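Local coordinates for protein 4-alpha-glucanotransferase (Streptococcus agalactiae, PDB 6M6T) that belongs to the amylomaltase (disproportionating enzyme) family, is built on a TIM-barrel fold and holds glycans in two pockets, at residues K85-N90 with L113-K118; M147-H152 with A175-K180; K236-R239 with P243-I246; C447-L452 with A456-N461. All coordinates share one frame; numbering follows the deposited sequence.

How the contacts relate
Contacts 1 and 2 lie in the largely helical chain between barrel strands 43-45 and 212-217, with centres 24 Å apart and nearest atoms about 6 Å apart. Their centres lie far out, 27 and 28 Å from the centre of the chain. Contact 3 leads into the antiparallel sheet beside the glycan; the side chain of Pro243 is about 10 Å from a bound AC1. Contact 4 follows barrel strand 443-447 and is the innermost, its centre 16 Å from the centre of the chain; its Asn461 lines a glycan pocket. Contacts 3 and 4 lie on opposite sides of the chain's centre, 37 Å apart between their own centres. No two contacts touch.

Contact 1 (K85-N90 with L113-K118); sequences KDDYQN and LEKAVK
The ammonium of Lys115 approaches the carboxylate of Asp87 from above its plane, with NZ almost equally far from OD1 (3.6 Å) and OD2 (3.7 Å) of Asp87. The pair is a salt bridge without a hydrogen bond: the nitrogen stands over the face of the carboxylate, and the attraction is mainly electrostatic. With CG anti to the backbone N (chi1 -174°), the Lys115 chain leaves the helix toward the loop and then bends at each later torsion, crossing the Asp87 side chain at about a right angle. Both groups reach solvent, which probably weakens the pairing. The contact ties the loop 85-90 to helix 105-122, part of the helical chain that a TIM barrel of this family carries between strands 43-45 and 212-217. Leu113 and Val117 of the helix pack on helix 182-208. On the loop side, Gln89 N donates to Lys85 O at 2.8 Å and closes a turn round Asp87. The OD2 atom of Asp87 also accepts from Ser84 N, which should limit the rotation of the carboxylate, while Ile83 touches the Lys115 side chain.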
loop_
_atom_site.group_PDB
_atom_site.type_symbol
_atom_site.label_atom_id
_atom_site.label_comp_id
_atom_site.label_asym_id
_atom_site.label_seq_id
_atom_site.Cartn_x
_atom_site.Cartn_y
_atom_site.Cartn_z
ATOM N N LYS A 85 -0.994 -17.715 -24.998
ATOM C CA LYS A 85 -0.342 -16.416 -25.151
ATOM C C LYS A 85 -0.606 -15.746 -26.493
ATOM O O LYS A 85 -0.200 -14.591 -26.669
ATOM C CB LYS A 85 1.186 -16.519 -24.860
ATOM C CG LYS A 85 2.076 -17.328 -25.755
ATOM C CD LYS A 85 3.507 -17.302 -25.170
ATOM C CE LYS A 85 3.491 -17.594 -23.679
ATOM N NZ LYS A 85 4.864 -17.757 -23.145
ATOM N N ASP A 86 -1.259 -16.436 -27.439
ATOM C CA ASP A 86 -1.814 -15.675 -28.571
ATOM C C ASP A 86 -3.064 -14.826 -28.151
ATOM O O ASP A 86 -3.791 -14.235 -28.975
ATOM C CB ASP A 86 -2.148 -16.621 -29.734
ATOM C CG ASP A 86 -1.068 -16.618 -30.844
ATOM O OD1 ASP A 86 -0.326 -15.619 -30.977
ATOM O OD2 ASP A 86 -0.966 -17.610 -31.605
ATOM N N ASP A 87 -3.276 -14.786 -26.831
ATOM C CA ASP A 87 -4.300 -13.978 -26.188
ATOM C C ASP A 87 -3.762 -12.664 -25.633
ATOM O O ASP A 87 -4.533 -11.708 -25.483
ATOM C CB ASP A 87 -4.947 -14.780 -25.053
ATOM C CG ASP A 87 -5.700 -16.012 -25.556
ATOM O OD1 ASP A 87 -5.943 -16.109 -26.784
ATOM O OD2 ASP A 87 -6.041 -16.887 -24.727
ATOM N N TYR A 88 -2.471 -12.588 -25.315
ATOM C CA TYR A 88 -1.906 -11.330 -24.846
ATOM C C TYR A 88 -0.550 -10.992 -25.444
ATOM O O TYR A 88 -0.028 -9.915 -25.135
ATOM C CB TYR A 88 -1.786 -11.319 -23.319
ATOM C CG TYR A 88 -1.015 -12.480 -22.739
ATOM C CD1 TYR A 88 -1.557 -13.761 -22.723
ATOM C CD2 TYR A 88 0.249 -12.294 -22.190
ATOM C CE1 TYR A 88 -0.862 -14.815 -22.189
ATOM C CE2 TYR A 88 0.947 -13.340 -21.652
ATOM C CZ TYR A 88 0.391 -14.597 -21.657
ATOM O OH TYR A 88 1.099 -15.641 -21.118
ATOM N N GLN A 89 0.034 -11.850 -26.282
ATOM C CA GLN A 89 1.212 -11.458 -27.042
ATOM C C GLN A 89 0.868 -10.270 -27.921
ATOM O O GLN A 89 -0.071 -10.334 -28.720
ATOM C CB GLN A 89 1.710 -12.599 -27.920
ATOM C CG GLN A 89 3.202 -12.587 -28.187
ATOM C CD GLN A 89 3.960 -13.399 -27.164
ATOM O OE1 GLN A 89 3.620 -14.563 -26.926
ATOM N NE2 GLN A 89 5.013 -12.814 -26.577
ATOM N N ASN A 90 1.628 -9.187 -27.754
ATOM C CA ASN A 90 1.453 -7.965 -28.545
ATOM C C ASN A 90 0.033 -7.402 -28.390
ATOM O O ASN A 90 -0.720 -7.254 -29.354
ATOM C CB ASN A 90 1.805 -8.213 -30.023
ATOM C CG ASN A 90 3.278 -7.941 -30.336
ATOM O OD1 ASN A 90 4.158 -8.127 -29.485
ATOM N ND2 ASN A 90 3.551 -7.513 -31.568
ATOM N N LEU A 113 -8.695 -11.677 -18.820
ATOM C CA LEU A 113 -9.139 -12.230 -17.545
ATOM C C LEU A 113 -10.459 -12.981 -17.708
ATOM O O LEU A 113 -10.657 -14.046 -17.109
ATOM C CB LEU A 113 -9.260 -11.111 -16.494
ATOM C CG LEU A 113 -7.973 -10.454 -15.950
ATOM C CD1 LEU A 113 -8.237 -9.082 -15.340
ATOM C CD2 LEU A 113 -7.269 -11.348 -14.946
ATOM N N GLU A 114 -11.374 -12.446 -18.519
ATOM C CA GLU A 114 -12.639 -13.132 -18.738
ATOM C C GLU A 114 -12.430 -14.477 -19.429
ATOM O O GLU A 114 -13.066 -15.473 -19.059
ATOM C CB GLU A 114 -13.580 -12.239 -19.545
ATOM C CG GLU A 114 -14.697 -11.611 -18.714
ATOM C CD GLU A 114 -15.077 -10.215 -19.189
ATOM O OE1 GLU A 114 -15.002 -9.939 -20.408
ATOM O OE2 GLU A 114 -15.425 -9.383 -18.330
ATOM N N LYS A 115 -11.549 -14.527 -20.441
ATOM C CA LYS A 115 -11.220 -15.801 -21.084
ATOM C C LYS A 115 -10.680 -16.806 -20.059
ATOM O O LYS A 115 -11.108 -17.974 -20.024
ATOM C CB LYS A 115 -10.229 -15.547 -22.239
ATOM C CG LYS A 115 -9.871 -16.751 -23.119
ATOM C CD LYS A 115 -10.911 -17.093 -24.210
ATOM C CE LYS A 115 -10.816 -16.197 -25.453
ATOM N NZ LYS A 115 -9.419 -15.952 -25.920
ATOM N N ALA A 116 -9.786 -16.350 -19.171
ATOM C CA ALA A 116 -9.221 -17.247 -18.163
ATOM C C ALA A 116 -10.269 -17.722 -17.157
ATOM O O ALA A 116 -10.241 -18.881 -16.729
ATOM C CB ALA A 116 -8.065 -16.565 -17.437
ATOM N N VAL A 117 -11.192 -16.847 -16.751
ATOM C CA VAL A 117 -12.217 -17.245 -15.786
ATOM C C VAL A 117 -13.216 -18.216 -16.418
ATOM O O VAL A 117 -13.641 -19.198 -15.784
ATOM C CB VAL A 117 -12.904 -15.995 -15.206
ATOM C CG1 VAL A 117 -14.124 -16.377 -14.373
ATOM C CG2 VAL A 117 -11.906 -15.171 -14.375
ATOM N N LYS A 118 -13.584 -17.971 -17.688
ATOM C CA LYS A 118 -14.426 -18.895 -18.454
ATOM C C LYS A 118 -13.779 -20.266 -18.580
ATOM O O LYS A 118 -14.461 -21.291 -18.459
ATOM C CB LYS A 118 -14.710 -18.316 -19.848
ATOM C CG LYS A 118 -15.408 -19.262 -20.840
ATOM C CD LYS A 118 -15.789 -18.539 -22.165
ATOM C CE LYS A 118 -17.308 -18.246 -22.287
ATOM N NZ LYS A 118 -17.805 -17.085 -21.458
#

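Contact 2 (M147-H152 with A175-K180); sequences MAIKEH and AGYRQK
Two helix ends meet here almost at right angles, in the helical region that the TIM barrel carries between strands 43-45 and 212-217. Segments 147-152 and 175-180 are the last turns of helices 140-152 and 171-180; the axes of these two short segments pass 10.7 Å apart at an angle of 82°. The contact runs from a buried apolar side to a polar, exposed one. On the inner side, CG1 of Ile149 packs 4.1 Å from CD2 of the Tyr177 ring, the two side chains crossing at about a right angle. Ile166 of helix 164-167 touches both residues, and the hydroxyl of Tyr177 is hydrogen-bonded to Asp163, which holds the far end of the ring.

One turn on from Ile149, His152 brings its imidazole to the same tyrosine. A trans chi1 (174°) swings the ring of His152 away from its own helix and across to the second one. CE2 of Tyr177 lies at the edge of the imidazole, in its plane, 3.8 Å from ND1 of His152. The Lys180 chain is extended as far as CE and bent only at its last torsion, and CE of Lys180 comes 3.4 Å from CE1 of His152. No hydrogen bond joins the two segments directly. The lysine and the imidazole instead share a water, which is 2.9 Å from NE2 of His152 and accepts a weak bond of 3.3 Å from NZ of Lys180.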
loop_
_atom_site.group_PDB
_atom_site.type_symbol
_atom_site.label_atom_id
_atom_site.label_comp_id
_atom_site.label_asym_id
_atom_site.label_seq_id
_atom_site.Cartn_x
_atom_site.Cartn_y
_atom_site.Cartn_z
ATOM N N MET A 147 -18.795 -5.153 -6.989
ATOM C CA MET A 147 -18.181 -4.831 -8.276
ATOM C C MET A 147 -19.140 -5.065 -9.435
ATOM O O MET A 147 -19.120 -4.314 -10.418
ATOM C CB MET A 147 -16.902 -5.645 -8.482
ATOM C CG MET A 147 -15.769 -5.245 -7.553
ATOM S SD MET A 147 -15.256 -3.507 -7.665
ATOM C CE MET A 147 -15.355 -3.208 -9.447
ATOM N N ALA A 148 -19.988 -6.084 -9.338
ATOM C CA ALA A 148 -20.944 -6.330 -10.408
ATOM C C ALA A 148 -21.981 -5.213 -10.487
ATOM O O ALA A 148 -22.262 -4.676 -11.567
ATOM C CB ALA A 148 -21.612 -7.687 -10.198
ATOM N N ILE A 149 -22.578 -4.859 -9.360
ATOM C CA ILE A 149 -23.542 -3.771 -9.375
ATOM C C ILE A 149 -22.872 -2.488 -9.853
ATOM O O ILE A 149 -23.460 -1.707 -10.612
ATOM C CB ILE A 149 -24.190 -3.609 -7.987
ATOM C CG1 ILE A 149 -24.836 -4.923 -7.549
ATOM C CG2 ILE A 149 -25.242 -2.529 -8.016
ATOM C CD1 ILE A 149 -25.394 -4.888 -6.156
ATOM N N LYS A 150 -21.618 -2.263 -9.447
ATOM C CA LYS A 150 -20.913 -1.058 -9.869
ATOM C C LYS A 150 -20.762 -1.023 -11.380
ATOM O O LYS A 150 -20.951 0.020 -12.018
ATOM C CB LYS A 150 -19.549 -0.992 -9.185
ATOM C CG LYS A 150 -18.704 0.219 -9.565
ATOM C CD LYS A 150 -17.526 0.385 -8.615
ATOM C CE LYS A 150 -16.778 1.679 -8.897
ATOM N NZ LYS A 150 -17.616 2.888 -8.690
ATOM N N GLU A 151 -20.426 -2.165 -11.967
ATOM C CA GLU A 151 -20.238 -2.204 -13.405
ATOM C C GLU A 151 -21.564 -2.039 -14.129
ATOM O O GLU A 151 -21.609 -1.353 -15.155
ATOM C CB GLU A 151 -19.515 -3.499 -13.805
ATOM C CG GLU A 151 -17.980 -3.377 -13.678
ATOM C CD GLU A 151 -17.221 -4.719 -13.610
ATOM O OE1 GLU A 151 -17.844 -5.800 -13.751
ATOM O OE2 GLU A 151 -15.977 -4.686 -13.415
ATOM N N HIS A 152 -22.655 -2.601 -13.582
ATOM C CA HIS A 152 -23.963 -2.445 -14.222
ATOM C C HIS A 152 -24.323 -0.977 -14.351
ATOM O O HIS A 152 -24.730 -0.520 -15.423
ATOM C CB HIS A 152 -25.063 -3.193 -13.454
ATOM C CG HIS A 152 -26.451 -2.955 -13.994
ATOM N ND1 HIS A 152 -27.591 -3.128 -13.233
ATOM C CD2 HIS A 152 -26.881 -2.559 -15.219
ATOM C CE1 HIS A 152 -28.656 -2.850 -13.962
ATOM N NE2 HIS A 152 -28.254 -2.500 -15.169
ATOM N N ALA A 175 -31.742 -10.046 -3.859
ATOM C CA ALA A 175 -32.007 -11.314 -4.525
ATOM C C ALA A 175 -32.274 -11.112 -6.010
ATOM O O ALA A 175 -32.035 -12.035 -6.795
ATOM C CB ALA A 175 -33.178 -12.045 -3.852
ATOM N N GLY A 176 -32.733 -9.920 -6.416
ATOM C CA GLY A 176 -32.883 -9.654 -7.842
ATOM C C GLY A 176 -31.552 -9.420 -8.543
ATOM O O GLY A 176 -31.313 -9.932 -9.644
ATOM N N TYR A 177 -30.661 -8.656 -7.910
ATOM C CA TYR A 177 -29.396 -8.318 -8.559
ATOM C C TYR A 177 -28.426 -9.494 -8.585
ATOM O O TYR A 177 -27.598 -9.585 -9.498
ATOM C CB TYR A 177 -28.771 -7.121 -7.860
ATOM C CG TYR A 177 -29.289 -5.807 -8.375
ATOM C CD1 TYR A 177 -30.543 -5.336 -8.007
ATOM C CD2 TYR A 177 -28.530 -5.041 -9.242
ATOM C CE1 TYR A 177 -31.013 -4.136 -8.485
ATOM C CE2 TYR A 177 -28.990 -3.840 -9.719
ATOM C CZ TYR A 177 -30.227 -3.395 -9.346
ATOM O OH TYR A 177 -30.671 -2.199 -9.844
ATOM N N ARG A 178 -28.500 -10.359 -7.593
ATOM C CA ARG A 178 -27.552 -11.482 -7.554
ATOM C C ARG A 178 -27.997 -12.586 -8.493
ATOM O O ARG A 178 -27.255 -13.526 -8.637
ATOM C CB ARG A 178 -27.496 -12.091 -6.164
ATOM C CG ARG A 178 -27.360 -11.065 -5.065
ATOM C CD ARG A 178 -27.537 -11.884 -3.824
ATOM N NE ARG A 178 -27.031 -11.085 -2.741
ATOM C CZ ARG A 178 -27.297 -11.327 -1.484
ATOM N NH1 ARG A 178 -28.060 -12.359 -1.176
ATOM N NH2 ARG A 178 -26.790 -10.549 -0.549
ATOM N N GLN A 179 -29.209 -12.500 -9.017
ATOM C CA GLN A 179 -29.787 -13.531 -9.911
ATOM C C GLN A 179 -29.631 -13.015 -11.329
ATOM O O GLN A 179 -29.366 -13.796 -12.225
ATOM C CB GLN A 179 -31.281 -13.586 -9.607
ATOM C CG GLN A 179 -31.967 -14.930 -9.803
ATOM C CD GLN A 179 -33.472 -14.778 -9.848
ATOM O OE1 GLN A 179 -34.052 -13.895 -9.220
ATOM N NE2 GLN A 179 -34.119 -15.627 -10.630
ATOM N N LYS A 180 -29.864 -11.719 -11.475
ATOM C CA LYS A 180 -29.779 -10.991 -12.732
ATOM C C LYS A 180 -28.325 -10.797 -13.177
ATOM O O LYS A 180 -28.075 -10.617 -14.376
ATOM C CB LYS A 180 -30.566 -9.669 -12.566
ATOM C CG LYS A 180 -30.151 -8.456 -13.407
ATOM C CD LYS A 180 -30.591 -7.134 -12.737
ATOM C CE LYS A 180 -30.029 -5.910 -13.466
ATOM N NZ LYS A 180 -30.311 -6.000 -14.942
HETATM O O HOH W 1 -30.433 -3.397 -16.938
#

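Contact 3 (K236-R239 with P243-I246); sequences KLDR and PLAI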
loop_
_atom_site.group_PDB
_atom_site.type_symbol
_atom_site.label_atom_id
_atom_site.label_comp_id
_atom_site.label_asym_id
_atom_site.label_seq_id
_atom_site.Cartn_x
_atom_site.Cartn_y
_atom_site.Cartn_z
ATOM N N LYS A 236 -19.572 7.624 9.718
ATOM C CA LYS A 236 -20.477 8.745 9.916
ATOM C C LYS A 236 -21.108 9.044 8.565
ATOM O O LYS A 236 -20.609 9.867 7.797
ATOM C CB LYS A 236 -19.724 9.954 10.458
ATOM C CG LYS A 236 -19.089 9.773 11.833
ATOM C CD LYS A 236 -18.311 11.026 12.252
ATOM C CE LYS A 236 -17.750 10.868 13.680
ATOM N NZ LYS A 236 -17.022 12.062 14.217
ATOM N N LEU A 237 -22.209 8.358 8.252
ATOM C CA LEU A 237 -22.915 8.578 6.990
ATOM C C LEU A 237 -24.394 8.816 7.263
ATOM O O LEU A 237 -24.892 8.619 8.379
ATOM C CB LEU A 237 -22.751 7.399 6.017
ATOM C CG LEU A 237 -21.363 6.781 5.788
ATOM C CD1 LEU A 237 -21.518 5.316 5.449
ATOM C CD2 LEU A 237 -20.523 7.496 4.721
ATOM N N ASP A 238 -25.093 9.252 6.215
ATOM C CA ASP A 238 -26.526 9.511 6.257
ATOM C C ASP A 238 -27.316 8.398 5.559
ATOM O O ASP A 238 -26.772 7.349 5.199
ATOM C CB ASP A 238 -26.821 10.887 5.659
ATOM C CG ASP A 238 -26.319 11.033 4.248
ATOM O OD1 ASP A 238 -26.218 10.003 3.543
ATOM O OD2 ASP A 238 -26.036 12.187 3.849
ATOM N N ARG A 239 -28.619 8.636 5.366
ATOM C CA ARG A 239 -29.517 7.602 4.861
ATOM C C ARG A 239 -29.190 7.196 3.429
ATOM O O ARG A 239 -29.375 6.026 3.067
ATOM C CB ARG A 239 -30.966 8.075 4.953
ATOM C CG ARG A 239 -31.600 7.859 6.318
ATOM C CD ARG A 239 -32.784 8.806 6.555
ATOM N NE ARG A 239 -32.355 10.159 6.917
ATOM C CZ ARG A 239 -32.343 10.642 8.159
ATOM N NH1 ARG A 239 -32.733 9.880 9.176
ATOM N NH2 ARG A 239 -31.936 11.890 8.391
ATOM N N PRO A 243 -20.838 10.632 2.859
ATOM C CA PRO A 243 -20.056 10.977 4.056
ATOM C C PRO A 243 -20.502 12.298 4.679
ATOM O O PRO A 243 -20.566 13.330 4.003
ATOM C CB PRO A 243 -18.619 11.054 3.526
ATOM C CG PRO A 243 -18.655 10.354 2.218
ATOM C CD PRO A 243 -19.999 10.541 1.655
ATOM N N LEU A 244 -20.810 12.250 5.986
ATOM C CA LEU A 244 -21.070 13.471 6.753
ATOM C C LEU A 244 -19.817 14.328 6.829
ATOM O O LEU A 244 -19.850 15.525 6.512
ATOM C CB LEU A 244 -21.552 13.130 8.166
ATOM C CG LEU A 244 -22.851 12.357 8.392
ATOM C CD1 LEU A 244 -23.209 12.290 9.891
ATOM C CD2 LEU A 244 -23.972 12.960 7.548
ATOM N N ALA A 245 -18.709 13.721 7.262
ATOM C CA ALA A 245 -17.378 14.300 7.257
ATOM C C ALA A 245 -16.423 13.400 6.475
ATOM O O ALA A 245 -16.627 12.182 6.381
ATOM C CB ALA A 245 -16.884 14.473 8.668
ATOM N N ILE A 246 -15.377 13.998 5.902
ATOM C CA ILE A 246 -14.362 13.247 5.178
ATOM C C ILE A 246 -13.004 13.386 5.877
ATOM O O ILE A 246 -12.816 14.188 6.804
ATOM C CB ILE A 246 -14.253 13.657 3.687
ATOM C CG1 ILE A 246 -13.924 15.143 3.543
ATOM C CG2 ILE A 246 -15.515 13.263 2.913
ATOM C CD1 ILE A 246 -13.302 15.487 2.214
#
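Leu244 lies across the peptide that follows Lys236, while Leu237 reaches back to the start of the other segment. In Leu244, CG sits 3.4 Å from O of Lys236, and the two methyl groups diverge along the first segment: CD1 is 4.2 Å from CB of Lys236, and CD2 is 4.0 Å from CB of Asp238. Leu237 starts out in the other sense, its CB pointing away from segment 243-246, but its CD2 turns back to rest 3.6 Å from CA of Pro243. Between these side chains the backbones form a single beta bridge, Leu237 with Pro243, in the approach to strand 245-249 of the four-stranded antiparallel sheet. Its hydrogen bond runs from Leu244 N to Lys236 O, 3.0 Å long and fairly straight at 162°, with the donor tilted 21° from the carbonyl plane. NZ of Lys236 forms a salt bridge with Glu306 and a hydrogen bond with Tyr304 OH, and OD1 of Asp238 accepts from Gln242 N. The bridge donor follows Pro243, so the proline nitrogen, which has no N-H, is not called on; one backbone hydrogen bond and leucine methyl packing join the segments, while the ionic grip of Lys236 goes to strand 303-308.

Contact 4 (C447-L452 with A456-N461); sequences CMQDLL and ADSRMN
Gln449 and Ser458 make the one hydrogen bond between these segments: NE2 of Gln449 donates to the backbone O of Ser458 at 3.1 Å. The bond is almost straight (172°), and the acceptor lies in the plane of the glutamine amide, whereas the donor is tilted from the carbonyl plane of Ser458. A bend at chi2 (87°) turns the Gln449 amide toward this carbonyl. The bond satisfies a main-chain oxygen of a buried residue just where the short 3-10 segment 456-458 ends. The hydroxyl of Ser458 is engaged separately, with Pro455 O.

Van der Waals contacts flank the bond. CG of Gln449 touches CB of Ser458 at 3.8 Å, and CB of Met460 comes 4.1 Å from NE2 of Gln449, the two side chains crossing at about a right angle.

In the TIM barrel, strand 443-447 is the eighth of the parallel strands and lies next to strand 6-10. Cys447, its last residue, is also the N-cap of helix 448-451, and segment 456-461 then runs toward a glycan pocket at the C-terminal ends of the barrel strands.

Polar bonds within and beyond the loop shape that last part. NE of Arg459 donates to O of Asn461 in the carbonyl plane, on a lone pair, though the bond is bent (132°). The guanidinium also bonds the main chain of Asp397 through NH2, and the backbone of Asn461 pairs with His396. Asn461 touches a bound ASO, and its ND2 makes a weak hydrogen bond to O2 of AC1.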
loop_
_atom_site.group_PDB
_atom_site.type_symbol
_atom_site.label_atom_id
_atom_site.label_comp_id
_atom_site.label_asym_id
_atom_site.label_seq_id
_atom_site.Cartn_x
_atom_site.Cartn_y
_atom_site.Cartn_z
ATOM N N CYS A 447 14.911 2.752 -0.918
ATOM C CA CYS A 447 13.930 2.992 -1.964
ATOM C C CYS A 447 14.547 2.583 -3.286
ATOM O O CYS A 447 15.530 3.197 -3.714
ATOM C CB CYS A 447 13.546 4.469 -1.994
ATOM S SG CYS A 447 12.017 4.928 -1.123
ATOM N N MET A 448 13.981 1.564 -3.939
ATOM C CA MET A 448 14.598 1.052 -5.161
ATOM C C MET A 448 14.905 2.157 -6.172
ATOM O O MET A 448 15.815 1.999 -6.995
ATOM C CB MET A 448 13.699 -0.025 -5.788
ATOM C CG MET A 448 14.195 -0.586 -7.124
ATOM S SD MET A 448 15.746 -1.502 -6.992
ATOM C CE MET A 448 15.288 -2.755 -5.842
ATOM N N GLN A 449 14.190 3.282 -6.113
ATOM C CA GLN A 449 14.541 4.418 -6.963
ATOM C C GLN A 449 15.975 4.856 -6.712
ATOM O O GLN A 449 16.788 4.933 -7.643
ATOM C CB GLN A 449 13.591 5.589 -6.713
ATOM C CG GLN A 449 12.277 5.551 -7.461
ATOM C CD GLN A 449 11.219 4.769 -6.706
ATOM O OE1 GLN A 449 11.515 3.768 -6.020
ATOM N NE2 GLN A 449 9.978 5.226 -6.812
ATOM N N ASP A 450 16.305 5.124 -5.439
ATOM C CA ASP A 450 17.595 5.715 -5.080
ATOM C C ASP A 450 18.747 4.732 -5.232
ATOM O O ASP A 450 19.871 5.143 -5.531
ATOM C CB ASP A 450 17.527 6.241 -3.652
ATOM C CG ASP A 450 16.336 7.158 -3.438
ATOM O OD1 ASP A 450 16.086 7.999 -4.339
ATOM O OD2 ASP A 450 15.651 7.035 -2.386
ATOM N N LEU A 451 18.494 3.441 -5.039
ATOM C CA LEU A 451 19.510 2.439 -5.336
ATOM C C LEU A 451 19.987 2.525 -6.787
ATOM O O LEU A 451 21.176 2.346 -7.065
ATOM C CB LEU A 451 18.965 1.054 -5.025
ATOM C CG LEU A 451 20.003 -0.017 -5.243
ATOM C CD1 LEU A 451 20.678 -0.330 -3.925
ATOM C CD2 LEU A 451 19.327 -1.231 -5.828
ATOM N N LEU A 452 19.085 2.816 -7.723
ATOM C CA LEU A 452 19.465 3.014 -9.121
ATOM C C LEU A 452 19.741 4.471 -9.469
ATOM O O LEU A 452 19.906 4.782 -10.657
ATOM C CB LEU A 452 18.382 2.487 -10.061
ATOM C CG LEU A 452 17.739 1.176 -9.628
ATOM C CD1 LEU A 452 16.412 0.988 -10.365
ATOM C CD2 LEU A 452 18.680 -0.005 -9.846
ATOM N N ALA A 456 14.287 13.226 -10.277
ATOM C CA ALA A 456 13.077 13.621 -9.556
ATOM C C ALA A 456 11.808 13.083 -10.198
ATOM O O ALA A 456 10.796 12.931 -9.500
ATOM C CB ALA A 456 12.985 15.141 -9.446
ATOM N N ASP A 457 11.843 12.785 -11.505
ATOM C CA ASP A 457 10.675 12.240 -12.200
ATOM C C ASP A 457 10.128 10.984 -11.533
ATOM O O ASP A 457 8.941 10.671 -11.700
ATOM C CB ASP A 457 11.010 11.923 -13.681
ATOM C CG ASP A 457 12.152 10.859 -13.857
ATOM O OD1 ASP A 457 12.157 9.792 -13.183
ATOM O OD2 ASP A 457 13.043 11.083 -14.713
ATOM N N SER A 458 10.966 10.265 -10.779
ATOM C CA SER A 458 10.706 8.887 -10.374
ATOM C C SER A 458 9.908 8.778 -9.088
ATOM O O SER A 458 9.637 7.656 -8.644
ATOM C CB SER A 458 12.026 8.127 -10.205
ATOM O OG SER A 458 12.954 8.915 -9.473
ATOM N N ARG A 459 9.537 9.910 -8.492
ATOM C CA ARG A 459 8.760 9.914 -7.260
ATOM C C ARG A 459 7.488 9.090 -7.438
ATOM O O ARG A 459 6.827 9.175 -8.471
ATOM C CB ARG A 459 8.433 11.365 -6.877
ATOM C CG ARG A 459 7.908 11.589 -5.474
ATOM C CD ARG A 459 7.429 13.025 -5.279
ATOM N NE ARG A 459 6.876 13.166 -3.936
ATOM C CZ ARG A 459 6.951 14.256 -3.179
ATOM N NH1 ARG A 459 7.542 15.355 -3.629
ATOM N NH2 ARG A 459 6.422 14.243 -1.966
ATOM N N MET A 460 7.157 8.265 -6.435
ATOM C CA MET A 460 6.001 7.377 -6.558
ATOM C C MET A 460 4.691 8.112 -6.292
ATOM O O MET A 460 3.759 8.030 -7.100
ATOM C CB MET A 460 6.138 6.193 -5.612
ATOM C CG MET A 460 5.094 5.146 -5.833
ATOM S SD MET A 460 5.351 4.225 -7.363
ATOM C CE MET A 460 4.418 2.748 -6.952
ATOM N N ASN A 461 4.593 8.822 -5.158
ATOM C CA ASN A 461 3.460 9.689 -4.868
ATOM C C ASN A 461 3.961 11.090 -4.605
ATOM O O ASN A 461 5.117 11.279 -4.233
ATOM C CB ASN A 461 2.644 9.241 -3.647
ATOM C CG ASN A 461 1.238 9.868 -3.621
ATOM O OD1 ASN A 461 0.558 9.911 -4.648
ATOM N ND2 ASN A 461 0.805 10.355 -2.452
#